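Local coordinates for protein BtGH115A (Bacteroides thetaiotaomicron, PDB 5BY3) that probably removes 4-O-methyl-glucuronic acid from decorated arabinogalactans, as a glycoside hydrolase of family GH115, at residues V516-N527 with L573-K583. Residues are numbered along the deposited sequence; the frame is centred on the assembly and turned at random.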
loop_
_atom_site.group_PDB
_atom_site.type_symbol
_atom_site.label_atom_id
_atom_site.label_comp_id
_atom_site.label_asym_id
_atom_site.label_seq_id
_atom_site.Cartn_x
_atom_site.Cartn_y
_atom_site.Cartn_z
ATOM N N VAL A 516 21.011 8.656 17.472
ATOM C CA VAL A 516 19.742 8.780 18.173
ATOM C C VAL A 516 19.700 10.033 19.108
ATOM O O VAL A 516 20.665 10.323 19.842
ATOM C CB VAL A 516 19.396 7.461 18.888
ATOM C CG1 VAL A 516 18.315 7.664 19.939
ATOM C CG2 VAL A 516 18.925 6.408 17.885
ATOM N N LYS A 517 18.584 10.772 19.064
ATOM C CA LYS A 517 18.490 12.085 19.705
ATOM C C LYS A 517 17.043 12.463 20.009
ATOM O O LYS A 517 16.124 11.944 19.377
ATOM C CB LYS A 517 19.156 13.159 18.835
ATOM C CG LYS A 517 18.484 13.355 17.473
ATOM C CD LYS A 517 19.497 13.447 16.338
ATOM C CE LYS A 517 19.730 14.889 15.989
ATOM N NZ LYS A 517 18.425 15.495 15.590
ATOM N N ASP A 518 16.861 13.374 20.969
ATOM C CA ASP A 518 15.545 13.870 21.393
ATOM C C ASP A 518 14.600 14.190 20.225
ATOM O O ASP A 518 14.984 14.818 19.223
ATOM C CB ASP A 518 15.673 15.160 22.245
ATOM C CG ASP A 518 16.501 14.983 23.527
ATOM O OD1 ASP A 518 16.937 13.854 23.876
ATOM O OD2 ASP A 518 16.703 16.022 24.193
ATOM N N LEU A 519 13.359 13.772 20.383
ATOM C CA LEU A 519 12.272 14.287 19.588
ATOM C C LEU A 519 11.918 15.603 20.254
ATOM O O LEU A 519 12.104 15.710 21.470
ATOM C CB LEU A 519 11.104 13.301 19.609
ATOM C CG LEU A 519 11.449 12.017 18.846
ATOM C CD1 LEU A 519 10.754 10.854 19.480
ATOM C CD2 LEU A 519 11.082 12.121 17.374
ATOM N N PRO A 520 11.449 16.621 19.477
ATOM C CA PRO A 520 11.174 17.924 20.140
ATOM C C PRO A 520 9.830 17.935 20.895
ATOM O O PRO A 520 8.900 18.704 20.547
ATOM C CB PRO A 520 11.196 18.935 18.972
ATOM C CG PRO A 520 10.915 18.124 17.716
ATOM C CD PRO A 520 11.251 16.671 18.006
ATOM N N TRP A 521 9.721 17.064 21.908
ATOM C CA TRP A 521 8.489 16.936 22.687
ATOM C C TRP A 521 8.763 17.161 24.189
ATOM O O TRP A 521 9.854 16.877 24.666
ATOM C CB TRP A 521 7.826 15.572 22.457
ATOM C CG TRP A 521 7.488 15.162 21.030
ATOM C CD1 TRP A 521 7.361 15.978 19.903
ATOM C CD2 TRP A 521 7.198 13.829 20.580
ATOM N NE1 TRP A 521 7.035 15.208 18.794
ATOM C CE2 TRP A 521 6.945 13.894 19.181
ATOM C CE3 TRP A 521 7.152 12.577 21.219
ATOM C CZ2 TRP A 521 6.629 12.769 18.440
ATOM C CZ3 TRP A 521 6.864 11.489 20.494
ATOM C CH2 TRP A 521 6.579 11.572 19.116
ATOM N N SER A 522 7.781 17.679 24.921
ATOM C CA SER A 522 7.918 17.900 26.360
ATOM C C SER A 522 7.806 16.604 27.147
ATOM O O SER A 522 7.245 15.640 26.659
ATOM C CB SER A 522 6.795 18.797 26.832
ATOM O OG SER A 522 5.573 18.074 26.731
ATOM N N GLU A 523 8.304 16.605 28.377
ATOM C CA GLU A 523 8.067 15.524 29.337
ATOM C C GLU A 523 6.611 15.085 29.433
ATOM O O GLU A 523 6.306 13.877 29.370
ATOM C CB GLU A 523 8.607 15.878 30.718
ATOM C CG GLU A 523 9.168 14.631 31.396
ATOM C CD GLU A 523 9.486 14.794 32.875
ATOM O OE1 GLU A 523 9.868 15.908 33.282
ATOM O OE2 GLU A 523 9.386 13.786 33.608
ATOM N N ARG A 524 5.724 16.070 29.532
ATOM C CA ARG A 524 4.278 15.846 29.578
ATOM C C ARG A 524 3.786 15.062 28.335
ATOM O O ARG A 524 3.229 13.975 28.480
ATOM C CB ARG A 524 3.534 17.170 29.824
ATOM C CG ARG A 524 2.018 17.061 29.886
ATOM C CD ARG A 524 1.399 18.432 29.706
ATOM N NE ARG A 524 0.263 18.421 28.767
ATOM C CZ ARG A 524 0.337 18.538 27.432
ATOM N NH1 ARG A 524 1.508 18.672 26.815
ATOM N NH2 ARG A 524 -0.778 18.517 26.700
ATOM N N GLU A 525 4.066 15.572 27.133
ATOM C CA GLU A 525 3.730 14.884 25.855
ATOM C C GLU A 525 4.312 13.456 25.756
ATOM O O GLU A 525 3.676 12.551 25.213
ATOM C CB GLU A 525 4.193 15.723 24.642
ATOM C CG GLU A 525 3.385 16.998 24.400
ATOM C CD GLU A 525 4.061 18.048 23.486
ATOM O OE1 GLU A 525 5.308 18.117 23.402
ATOM O OE2 GLU A 525 3.325 18.870 22.877
ATOM N N ILE A 526 5.514 13.262 26.295
ATOM C CA ILE A 526 6.166 11.953 26.276
ATOM C C ILE A 526 5.404 10.975 27.166
ATOM O O ILE A 526 5.030 9.880 26.716
ATOM C CB ILE A 526 7.653 12.055 26.672
ATOM C CG1 ILE A 526 8.446 12.743 25.573
ATOM C CG2 ILE A 526 8.244 10.685 26.941
ATOM C CD1 ILE A 526 9.781 13.277 26.029
ATOM N N ASN A 527 5.145 11.398 28.409
ATOM C CA ASN A 527 4.337 10.625 29.373
ATOM C C ASN A 527 2.961 10.286 28.851
ATOM O O ASN A 527 2.540 9.130 28.943
ATOM C CB ASN A 527 4.223 11.364 30.706
ATOM C CG ASN A 527 5.533 11.363 31.460
ATOM O OD1 ASN A 527 6.348 10.486 31.256
ATOM N ND2 ASN A 527 5.737 12.347 32.312
ATOM N N LEU A 573 12.812 3.999 23.085
ATOM C CA LEU A 573 13.329 5.284 22.656
ATOM C C LEU A 573 12.849 6.416 23.563
ATOM O O LEU A 573 13.610 7.347 23.818
ATOM C CB LEU A 573 13.052 5.521 21.129
ATOM C CG LEU A 573 13.976 4.585 20.312
ATOM C CD1 LEU A 573 13.322 3.896 19.132
ATOM C CD2 LEU A 573 15.274 5.263 19.914
ATOM N N LEU A 574 11.612 6.356 24.066
ATOM C CA LEU A 574 11.180 7.429 24.962
ATOM C C LEU A 574 11.783 7.364 26.376
ATOM O O LEU A 574 12.155 8.422 26.905
ATOM C CB LEU A 574 9.675 7.601 24.977
ATOM C CG LEU A 574 9.188 8.151 23.648
ATOM C CD1 LEU A 574 7.675 8.251 23.686
ATOM C CD2 LEU A 574 9.815 9.502 23.354
ATOM N N TYR A 575 11.901 6.161 26.972
ATOM C CA TYR A 575 12.604 6.019 28.263
ATOM C C TYR A 575 14.055 6.449 28.107
ATOM O O TYR A 575 14.602 7.099 28.975
ATOM C CB TYR A 575 12.597 4.588 28.794
ATOM C CG TYR A 575 11.258 3.986 29.215
ATOM C CD1 TYR A 575 10.258 4.762 29.811
ATOM C CD2 TYR A 575 11.038 2.592 29.080
ATOM C CE1 TYR A 575 9.048 4.199 30.193
ATOM C CE2 TYR A 575 9.839 2.007 29.475
ATOM C CZ TYR A 575 8.843 2.807 30.035
ATOM O OH TYR A 575 7.649 2.211 30.418
ATOM N N ALA A 576 14.663 6.081 26.975
ATOM C CA ALA A 576 16.007 6.514 26.629
ATOM C C ALA A 576 16.143 8.043 26.645
ATOM O O ALA A 576 17.171 8.580 27.139
ATOM C CB ALA A 576 16.401 5.952 25.274
ATOM N N GLN A 577 15.115 8.735 26.122
ATOM C CA GLN A 577 15.136 10.200 26.086
ATOM C C GLN A 577 15.006 10.778 27.505
ATOM O O GLN A 577 15.724 11.726 27.863
ATOM C CB GLN A 577 14.074 10.767 25.147
ATOM C CG GLN A 577 13.883 12.275 25.267
ATOM C CD GLN A 577 13.222 12.898 24.061
ATOM O OE1 GLN A 577 13.109 12.278 23.004
ATOM N NE2 GLN A 577 12.795 14.134 24.206
ATOM N N LEU A 578 14.092 10.206 28.298
ATOM C CA LEU A 578 13.936 10.583 29.711
ATOM C C LEU A 578 15.201 10.271 30.507
ATOM O O LEU A 578 15.585 11.081 31.338
ATOM C CB LEU A 578 12.729 9.923 30.348
ATOM C CG LEU A 578 11.345 10.253 29.792
ATOM C CD1 LEU A 578 10.366 9.259 30.367
ATOM C CD2 LEU A 578 10.923 11.691 30.046
ATOM N N ALA A 579 15.866 9.153 30.184
ATOM C CA ALA A 579 17.114 8.731 30.828
ATOM C C ALA A 579 18.319 9.645 30.588
ATOM O O ALA A 579 19.054 9.930 31.531
ATOM C CB ALA A 579 17.454 7.294 30.448
ATOM N N ARG A 580 18.533 10.066 29.334
ATOM C CA ARG A 580 19.521 11.102 28.973
ATOM C C ARG A 580 19.402 12.343 29.835
ATOM O O ARG A 580 20.407 12.974 30.135
ATOM C CB ARG A 580 19.372 11.541 27.493
ATOM C CG ARG A 580 19.962 10.572 26.468
ATOM C CD ARG A 580 20.101 11.203 25.081
ATOM N NE ARG A 580 18.809 11.499 24.434
ATOM C CZ ARG A 580 18.097 10.626 23.725
ATOM N NH1 ARG A 580 18.512 9.363 23.558
ATOM N NH2 ARG A 580 16.951 11.005 23.196
ATOM N N HIS A 581 18.166 12.733 30.166
ATOM C CA HIS A 581 17.925 13.919 30.994
ATOM C C HIS A 581 17.736 13.593 32.497
ATOM O O HIS A 581 17.223 14.424 33.234
ATOM C CB HIS A 581 16.723 14.734 30.466
ATOM C CG HIS A 581 16.957 15.360 29.130
ATOM N ND1 HIS A 581 16.713 14.693 27.942
ATOM C CD2 HIS A 581 17.408 16.590 28.791
ATOM C CE1 HIS A 581 17.015 15.486 26.928
ATOM N NE2 HIS A 581 17.429 16.646 27.415
ATOM N N ASP A 582 18.157 12.398 32.935
ATOM C CA ASP A 582 18.263 12.057 34.367
ATOM C C ASP A 582 16.866 12.049 35.007
ATOM O O ASP A 582 16.673 12.491 36.147
ATOM C CB ASP A 582 19.227 13.057 35.066
ATOM C CG ASP A 582 20.041 12.437 36.193
ATOM O OD1 ASP A 582 20.892 11.558 35.906
ATOM O OD2 ASP A 582 19.858 12.871 37.361
ATOM N N LYS A 583 15.894 11.552 34.243
ATOM C CA LYS A 583 14.485 11.524 34.659
ATOM C C LYS A 583 13.892 10.107 34.644
ATOM O O LYS A 583 12.672 9.931 34.884
ATOM C CB LYS A 583 13.645 12.444 33.768
ATOM C CG LYS A 583 14.179 13.844 33.713
ATOM C CD LYS A 583 13.108 14.884 33.550
ATOM C CE LYS A 583 13.470 16.048 34.461
ATOM N NZ LYS A 583 13.160 17.340 33.806
#
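Asp518 OD1 is gripped twice by Arg580, which comes side-on: NH2 reaches it at 2.9 Å, using the lone pair turned away from OD2, and NE at 3.1 Å from Asp518 OD1 completes the salt bridge. Both nitrogens keep the oxygen in the guanidinium plane, while Lys517 CA and Gln577 CA lie over opposite faces of that group. The carboxylate of Asp518 also stacks on the amide of Gln577, their planes 16° apart. That amide reads the backbone of Leu519 at both ends: Gln577 OE1 accepts from Leu519 N at 3.0 Å, and Gln577 NE2 gives to Leu519 O at 3.2 Å. Gln577 CG stands anti to the backbone N (chi1 169°) and the chain runs on extended, carrying the amide from the helix to the loop. A leucine here would probably leave Leu519 N and O without these partners and let the loop shift. Over the opposite face of the amide from the Asp518 carboxylate, Ile526 CD1 packs 3.6 Å from Gln577 NE2, and Ile526 CG2 rests against Leu574 CB at 3.9 Å. Glu523 CG lies on Leu578 CD2, its carboxylate in a long ion pair with Lys583. A capping box of Ser522 and Glu525 starts helix 523-543, and a Schellman motif closes helix 552-580; this contact ties the open end of an antiparallel helical hairpin, local axes 152° apart, its connecting turn at the other end.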